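Local coordinates for sugar ABC transporter (Sugar-binding protein) (Bacillus halodurans, PDB 4YO7) that binds myo-inositol between its two lobes and probably serves as the solute-binding component of a sugar ABC transporter, at residues V50-L55 / S81-N85; F145-E149 / Q287-S291. All coordinates share one frame; numbering follows the deposited sequence.

Two ways of building one alpha/beta lobe are seen here, both on the same six-stranded parallel sheet. From the N terminus, strand 46-52 runs into helix 57-70 and returns as strand 76-82, and contact 1 (50-55 with 81-85) closes that short beta-alpha-beta loop at the sheet's outer side. Contact 2 (145-149 with 287-291) opens only afterwards, so the two follow in series and neither nest nor cross. It closes a far longer loop, which takes in the whole four-stranded sheet 200-207, 169-175, 231-234 and 257-259 before helix 284-299 packs on strand 144-147. The centres of contacts 1 and 2 lie about 16 Å apart.

Contact 1 of 2, residues V50-L55 / S81-N85; sequences VSISNL and SDAQN
Ser-81 N donates to Val-50 O at 2.8 Å, and Ile-52 N in turn donates to Ser-81 O, which continues the parallel pairing of strands 46-52 and 76-82. The pairing outlasts the strands: Ala-83 N meets Ile-52 O at 2.9 Å almost head-on (C=O...N 176°), and Asn-85 N reaches Ser-53 O at 2.8 Å. This strand side is the tightly packed one. Ile-52 lays its CG2 over Ser-81 O (3.5 Å) while the end of its side chain leads away, and the residue packs on Met-62 and Gln-63 of helix 57-70. On the other face the OG of Ser-51 hydrogen-bonds to Gln-90 and Gln-93 of helix 87-100.

At the loops the contact opens to solvent. Asp-82 holds CG anti to its own N (chi1 175°), which swings the carboxylate forward over the turn. There OD1, met from above the carboxylate plane, accepts from Gln-84 N at 2.9 Å, an Asx turn, and sits 3.2 Å from Asn-54 CA. Asp-82 OD2 takes a hydrogen bond from a water at 2.7 Å, and that water accepts from Leu-55 N, so the two loops are bridged. An alanine here would remove the carboxylate, probably leaving the N-H of Gln-84 without this acceptor and the water without its link between the two loops. Leu-55 and Asn-85, both exposed, border this side. The arrangement is the C-terminal edge of a parallel beta-alpha-beta unit, as in the Rossmann-like lobes of periplasmic binding proteins, where the loops after the strands face the ligand cleft.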
loop_
_atom_site.group_PDB
_atom_site.type_symbol
_atom_site.label_atom_id
_atom_site.label_comp_id
_atom_site.label_asym_id
_atom_site.label_seq_id
_atom_site.Cartn_x
_atom_site.Cartn_y
_atom_site.Cartn_z
ATOM N N VAL A 50 -14.670 -4.370 10.408
ATOM C CA VAL A 50 -13.546 -3.957 9.576
ATOM C C VAL A 50 -13.284 -2.477 9.773
ATOM O O VAL A 50 -14.217 -1.680 9.728
ATOM C CB VAL A 50 -13.849 -4.218 8.105
ATOM C CG1 VAL A 50 -12.669 -3.860 7.193
ATOM C CG2 VAL A 50 -14.219 -5.667 7.940
ATOM N N SER A 51 -12.028 -2.118 9.998
ATOM C CA SER A 51 -11.632 -0.711 10.038
ATOM C C SER A 51 -10.501 -0.482 9.060
ATOM O O SER A 51 -9.376 -0.899 9.310
ATOM C CB SER A 51 -11.211 -0.288 11.443
ATOM O OG SER A 51 -10.739 1.068 11.458
ATOM N N ILE A 52 -10.822 0.192 7.951
ATOM C CA ILE A 52 -9.817 0.517 6.953
ATOM C C ILE A 52 -9.254 1.896 7.302
ATOM O O ILE A 52 -9.972 2.727 7.825
ATOM C CB ILE A 52 -10.402 0.466 5.525
ATOM C CG1 ILE A 52 -9.289 0.413 4.477
ATOM C CG2 ILE A 52 -11.377 1.615 5.260
ATOM C CD1 ILE A 52 -9.766 -0.067 3.123
ATOM N N SER A 53 -7.966 2.126 7.069
ATOM C CA SER A 53 -7.367 3.413 7.453
ATOM C C SER A 53 -8.039 4.607 6.786
ATOM O O SER A 53 -8.257 5.620 7.438
ATOM C CB SER A 53 -5.856 3.442 7.145
ATOM O OG SER A 53 -5.611 3.331 5.763
ATOM N N ASN A 54 -8.335 4.479 5.499
ATOM C CA ASN A 54 -8.970 5.524 4.713
ATOM C C ASN A 54 -9.219 4.964 3.331
ATOM O O ASN A 54 -8.739 3.874 3.018
ATOM C CB ASN A 54 -8.123 6.819 4.681
ATOM C CG ASN A 54 -6.934 6.760 3.731
ATOM O OD1 ASN A 54 -6.149 5.796 3.696
ATOM N ND2 ASN A 54 -6.775 7.824 2.980
ATOM N N LEU A 55 -9.994 5.686 2.525
ATOM C CA LEU A 55 -10.328 5.243 1.174
ATOM C C LEU A 55 -9.514 6.001 0.131
ATOM O O LEU A 55 -10.048 6.753 -0.685
ATOM C CB LEU A 55 -11.832 5.388 0.937
ATOM C CG LEU A 55 -12.641 4.456 1.850
ATOM C CD1 LEU A 55 -14.122 4.789 1.722
ATOM C CD2 LEU A 55 -12.414 2.996 1.538
ATOM N N SER A 81 -16.031 0.016 8.392
ATOM C CA SER A 81 -15.761 1.333 8.951
ATOM C C SER A 81 -14.493 1.935 8.358
ATOM O O SER A 81 -13.606 1.219 7.905
ATOM C CB SER A 81 -15.603 1.252 10.478
ATOM O OG SER A 81 -16.802 0.757 11.068
ATOM N N ASP A 82 -14.439 3.257 8.373
ATOM C CA ASP A 82 -13.369 4.049 7.769
ATOM C C ASP A 82 -12.801 4.965 8.856
ATOM O O ASP A 82 -13.524 5.780 9.419
ATOM C CB ASP A 82 -13.940 4.862 6.592
ATOM C CG ASP A 82 -12.947 5.809 5.953
ATOM O OD1 ASP A 82 -11.757 5.861 6.321
ATOM O OD2 ASP A 82 -13.389 6.509 5.014
ATOM N N ALA A 83 -11.518 4.813 9.158
ATOM C CA ALA A 83 -10.884 5.589 10.223
ATOM C C ALA A 83 -10.538 7.011 9.803
ATOM O O ALA A 83 -10.189 7.817 10.654
ATOM C CB ALA A 83 -9.635 4.893 10.712
ATOM N N GLN A 84 -10.618 7.302 8.503
ATOM C CA GLN A 84 -10.325 8.645 7.966
ATOM C C GLN A 84 -8.961 9.171 8.419
ATOM O O GLN A 84 -8.816 10.334 8.830
ATOM C CB GLN A 84 -11.442 9.619 8.360
ATOM C CG GLN A 84 -12.781 9.189 7.808
ATOM C CD GLN A 84 -13.941 10.084 8.265
ATOM O OE1 GLN A 84 -14.274 10.142 9.444
ATOM N NE2 GLN A 84 -14.540 10.780 7.332
ATOM N N ASN A 85 -7.977 8.281 8.379
ATOM C CA ASN A 85 -6.595 8.569 8.776
ATOM C C ASN A 85 -6.409 9.058 10.200
ATOM O O ASN A 85 -5.406 9.690 10.513
ATOM C CB ASN A 85 -5.995 9.609 7.820
ATOM C CG ASN A 85 -5.951 9.118 6.401
ATOM O OD1 ASN A 85 -5.373 8.065 6.124
ATOM N ND2 ASN A 85 -6.579 9.861 5.481
HETATM O O HOH W 1 -11.572 7.914 3.592
#

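Contact 2 of 2, residues F145-E149 / Q287-S291; sequences FVGSE and QGATS
Helix-on-sheet packing in a parallel alpha/beta lobe is the element to which this contact belongs: strand 144-147 lies under helix 284-299, the local axes 7.9 Å apart and nearly antiparallel at 159°. Val-146 carries it. Its CB points toward the helix, and with CG1 anti to the backbone N (chi1 179°) that methyl enters between successive helical turns, 3.6 Å from Gln-287 O and 3.9 Å from Thr-290 CB. Alongside, the OG of Ser-291 lies 3.5 Å from Val-146 CB, so the valine is met by a polar atom as well as by carbon.

That hydroxyl is already engaged within the helix. Ser-291 OG donates to Gln-287 O at 2.8 Å, and Ser-291 N grips the same oxygen from the opposite face of its carbonyl plane; two bonds thus grip an acceptor that the CG1 methyl of Val-146 also touches. Farther along, Gln-287 extends beyond CG and passes its amide carbon CD over Gly-147 CA at 3.9 Å. Its NE2 then makes a weak bond to Ser-148 OG (3.1 Å, with an N-H...O angle of 133°). Each end of this bond has a stronger partner: NE2 donates to Gln-282, and Ser-148 OG bonds to Ile-309 O. Gln-287 OE1 accepts from Asn-133, so the amide is hydrogen-bonded to two residues of the myo-inositol pocket and stands as a second-shell group, its side chain about 6 Å from the ligand.

Beyond the contact, strand 144-147 is flanked in the sheet by strands 129-132 and 307-308, while Gln-287 also leans on Phe-58 and Met-62 of helix 57-70.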
loop_
_atom_site.group_PDB
_atom_site.type_symbol
_atom_site.label_atom_id
_atom_site.label_comp_id
_atom_site.label_asym_id
_atom_site.label_seq_id
_atom_site.Cartn_x
_atom_site.Cartn_y
_atom_site.Cartn_z
ATOM N N PHE A 145 -1.608 -11.896 9.043
ATOM C CA PHE A 145 -1.338 -10.743 8.175
ATOM C C PHE A 145 -1.624 -11.135 6.735
ATOM O O PHE A 145 -1.188 -12.204 6.286
ATOM C CB PHE A 145 0.122 -10.262 8.284
ATOM C CG PHE A 145 0.440 -9.121 7.363
ATOM C CD1 PHE A 145 -0.041 -7.852 7.639
ATOM C CD2 PHE A 145 1.176 -9.316 6.202
ATOM C CE1 PHE A 145 0.210 -6.802 6.785
ATOM C CE2 PHE A 145 1.460 -8.237 5.349
ATOM C CZ PHE A 145 0.973 -6.988 5.642
ATOM N N VAL A 146 -2.356 -10.270 6.044
ATOM C CA VAL A 146 -2.647 -10.415 4.616
ATOM C C VAL A 146 -2.158 -9.165 3.906
ATOM O O VAL A 146 -2.658 -8.076 4.151
ATOM C CB VAL A 146 -4.156 -10.615 4.349
ATOM C CG1 VAL A 146 -4.406 -10.733 2.870
ATOM C CG2 VAL A 146 -4.645 -11.867 5.065
ATOM N N GLY A 147 -1.157 -9.322 3.055
ATOM C CA GLY A 147 -0.569 -8.178 2.383
ATOM C C GLY A 147 0.638 -8.575 1.578
ATOM O O GLY A 147 0.777 -9.718 1.200
ATOM N N SER A 148 1.511 -7.605 1.319
ATOM C CA SER A 148 2.663 -7.816 0.472
ATOM C C SER A 148 3.890 -7.219 1.130
ATOM O O SER A 148 3.793 -6.290 1.924
ATOM C CB SER A 148 2.420 -7.190 -0.891
ATOM O OG SER A 148 1.303 -7.796 -1.513
ATOM N N GLU A 149 5.049 -7.750 0.787
ATOM C CA GLU A 149 6.282 -7.397 1.487
ATOM C C GLU A 149 6.901 -6.125 0.905
ATOM O O GLU A 149 7.446 -6.138 -0.198
ATOM C CB GLU A 149 7.269 -8.555 1.389
ATOM C CG GLU A 149 8.579 -8.306 2.118
ATOM C CD GLU A 149 8.423 -8.405 3.627
ATOM O OE1 GLU A 149 7.838 -9.411 4.103
ATOM O OE2 GLU A 149 8.884 -7.480 4.338
ATOM N N GLN A 287 -5.639 -8.935 -1.772
ATOM C CA GLN A 287 -5.571 -8.571 -0.369
ATOM C C GLN A 287 -6.945 -8.437 0.265
ATOM O O GLN A 287 -7.177 -8.957 1.358
ATOM C CB GLN A 287 -4.775 -7.277 -0.186
ATOM C CG GLN A 287 -3.297 -7.443 -0.530
ATOM C CD GLN A 287 -2.513 -6.164 -0.350
ATOM O OE1 GLN A 287 -3.032 -5.169 0.142
ATOM N NE2 GLN A 287 -1.271 -6.187 -0.767
ATOM N N GLY A 288 -7.870 -7.753 -0.413
ATOM C CA GLY A 288 -9.188 -7.554 0.154
ATOM C C GLY A 288 -9.991 -8.842 0.273
ATOM O O GLY A 288 -10.518 -9.138 1.347
ATOM N N ALA A 289 -10.057 -9.637 -0.798
ATOM C CA ALA A 289 -10.807 -10.899 -0.768
ATOM C C ALA A 289 -10.202 -11.862 0.224
ATOM O O ALA A 289 -10.918 -12.503 0.992
ATOM C CB ALA A 289 -10.851 -11.540 -2.138
ATOM N N THR A 290 -8.877 -11.941 0.241
ATOM C CA THR A 290 -8.224 -12.886 1.139
ATOM C C THR A 290 -8.391 -12.489 2.603
ATOM O O THR A 290 -8.585 -13.364 3.469
ATOM C CB THR A 290 -6.726 -13.047 0.791
ATOM O OG1 THR A 290 -6.596 -13.483 -0.569
ATOM C CG2 THR A 290 -6.081 -14.093 1.668
ATOM N N SER A 291 -8.351 -11.192 2.900
ATOM C CA SER A 291 -8.558 -10.743 4.282
ATOM C C SER A 291 -9.932 -11.187 4.789
ATOM O O SER A 291 -10.073 -11.659 5.909
ATOM C CB SER A 291 -8.439 -9.217 4.386
ATOM O OG SER A 291 -7.116 -8.802 4.145
#